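Local coordinates for D-ribose pyranase (Bacillus subtilis, PDB 1OGD), which probably interconverts the beta-pyranose and beta-furanose forms of D-ribose, working as a decamer built from two pentamers, at residues Met62-Val67 and Cys123-Gly128. Sequence-based numbering, arbitrary orientation.
Sequences MAVEKV and CILQAG
With chi1 at 61°, the CG of Glu-65 sits between its own backbone N and carbonyl carbon, which lays the side chain against the end of strand 123-127: CG lies 3.4 Å from Ala-127 O, and CB packs on the CA of Gly-128. Glycine suits that place, because a CB there would be tight against Glu-65 CB. Met-62 is extended, CG anti to the backbone N (chi1 177°), and its unbranched thioether reaches past its own backbone to place CE 3.7 Å from Leu-125 CB and near the methyl of Ala-127. Leu-125 also meets Val-64 through CD1, while its CD2 lies alongside Val-67, 4.1 Å from CG1. On this face Leu-125 also packs on Leu-58 of helix 51-61, and Phe-88 touches both Leu-125 and Val-67. On the opposite face Lys-66 CB meets Gln-126 CB, the two side chains crossing at a slant, and Lys-66 NZ forms a salt bridge with Glu-94. Three backbone bonds join the segments: Glu-65 N to Gln-126 O, Gln-126 N to Lys-66 O, and Gly-128 N to Ala-63 O, the last the shortest at 2.7 Å. Glu-65 OE1 is hydrogen-bonded to His-20 NE2, of the inferred proton donor; an alanine here would probably leave that imidazole without this partner and freer to turn. Glu-65 and Lys-66 both oppose Gln-126, a classic beta bulge in an antiparallel pair, consistent with the bulge presenting the carboxylate to His-20, at the probable active site.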
loop_
_atom_site.group_PDB
_atom_site.type_symbol
_atom_site.label_atom_id
_atom_site.label_comp_id
_atom_site.label_asym_id
_atom_site.label_seq_id
_atom_site.Cartn_x
_atom_site.Cartn_y
_atom_site.Cartn_z
ATOM N N MET A 62 2.197 16.010 -28.224
ATOM C CA MET A 62 3.072 16.599 -27.227
ATOM C C MET A 62 3.940 17.706 -27.804
ATOM O O MET A 62 4.501 17.556 -28.886
ATOM C CB MET A 62 3.968 15.493 -26.665
ATOM C CG MET A 62 4.993 15.927 -25.654
ATOM S SD MET A 62 6.095 14.546 -25.242
ATOM C CE MET A 62 7.445 15.437 -24.594
ATOM N N ALA A 63 4.048 18.813 -27.079
ATOM C CA ALA A 63 4.892 19.918 -27.506
ATOM C C ALA A 63 6.332 19.574 -27.107
ATOM O O ALA A 63 6.676 19.568 -25.923
ATOM C CB ALA A 63 4.454 21.208 -26.831
ATOM N N VAL A 64 7.169 19.288 -28.100
ATOM C CA VAL A 64 8.564 18.928 -27.859
ATOM C C VAL A 64 9.517 20.083 -28.164
ATOM O O VAL A 64 9.471 20.653 -29.255
ATOM C CB VAL A 64 8.968 17.726 -28.734
ATOM C CG1 VAL A 64 10.392 17.308 -28.418
ATOM C CG2 VAL A 64 7.985 16.569 -28.520
ATOM N N GLU A 65 10.379 20.430 -27.209
ATOM C CA GLU A 65 11.335 21.512 -27.434
ATOM C C GLU A 65 12.747 21.003 -27.695
ATOM O O GLU A 65 13.611 21.757 -28.137
ATOM C CB GLU A 65 11.366 22.488 -26.253
ATOM C CG GLU A 65 11.783 21.884 -24.924
ATOM C CD GLU A 65 12.123 22.943 -23.882
ATOM O OE1 GLU A 65 11.600 24.075 -23.987
ATOM O OE2 GLU A 65 12.903 22.639 -22.952
ATOM N N LYS A 66 12.985 19.722 -27.432
ATOM C CA LYS A 66 14.309 19.149 -27.647
ATOM C C LYS A 66 14.242 17.628 -27.693
ATOM O O LYS A 66 13.511 17.006 -26.919
ATOM C CB LYS A 66 15.256 19.592 -26.531
ATOM C CG LYS A 66 16.678 19.080 -26.663
ATOM C CD LYS A 66 17.515 19.550 -25.484
ATOM C CE LYS A 66 18.943 19.044 -25.569
ATOM N NZ LYS A 66 19.750 19.472 -24.391
ATOM N N VAL A 67 15.003 17.040 -28.609
ATOM C CA VAL A 67 15.045 15.595 -28.769
ATOM C C VAL A 67 16.463 15.129 -28.473
ATOM O O VAL A 67 17.430 15.822 -28.795
ATOM C CB VAL A 67 14.675 15.174 -30.206
ATOM C CG1 VAL A 67 14.576 13.660 -30.295
ATOM C CG2 VAL A 67 13.358 15.824 -30.623
ATOM N N CYS A 123 14.776 7.392 -28.227
ATOM C CA CYS A 123 14.937 8.835 -28.130
ATOM C C CYS A 123 14.178 9.389 -26.938
ATOM O O CYS A 123 13.187 8.813 -26.490
ATOM C CB CYS A 123 14.473 9.537 -29.411
ATOM S SG CYS A 123 12.700 9.596 -29.638
ATOM N N ILE A 124 14.670 10.507 -26.426
ATOM C CA ILE A 124 14.051 11.186 -25.303
ATOM C C ILE A 124 13.421 12.469 -25.830
ATOM O O ILE A 124 14.076 13.249 -26.531
ATOM C CB ILE A 124 15.097 11.562 -24.230
ATOM C CG1 ILE A 124 15.572 10.301 -23.504
ATOM C CG2 ILE A 124 14.508 12.571 -23.250
ATOM C CD1 ILE A 124 16.718 10.551 -22.535
ATOM N N LEU A 125 12.146 12.675 -25.517
ATOM C CA LEU A 125 11.461 13.890 -25.938
ATOM C C LEU A 125 11.358 14.790 -24.717
ATOM O O LEU A 125 10.829 14.382 -23.681
ATOM C CB LEU A 125 10.057 13.577 -26.463
ATOM C CG LEU A 125 9.941 12.594 -27.627
ATOM C CD1 LEU A 125 8.480 12.449 -28.021
ATOM C CD2 LEU A 125 10.772 13.083 -28.804
ATOM N N GLN A 126 11.888 16.002 -24.828
ATOM C CA GLN A 126 11.837 16.950 -23.726
ATOM C C GLN A 126 10.681 17.914 -23.959
ATOM O O GLN A 126 10.631 18.613 -24.976
ATOM C CB GLN A 126 13.152 17.720 -23.621
ATOM C CG GLN A 126 13.302 18.469 -22.308
ATOM C CD GLN A 126 14.647 19.145 -22.174
ATOM O OE1 GLN A 126 14.803 20.318 -22.516
ATOM N NE2 GLN A 126 15.637 18.402 -21.687
ATOM N N ALA A 127 9.755 17.943 -23.006
ATOM C CA ALA A 127 8.565 18.781 -23.088
ATOM C C ALA A 127 8.825 20.279 -23.175
ATOM O O ALA A 127 9.643 20.830 -22.439
ATOM C CB ALA A 127 7.653 18.492 -21.898
ATOM N N GLY A 128 8.107 20.933 -24.080
ATOM C CA GLY A 128 8.242 22.370 -24.221
ATOM C C GLY A 128 7.125 23.027 -23.438
ATOM O O GLY A 128 6.578 22.423 -22.516
#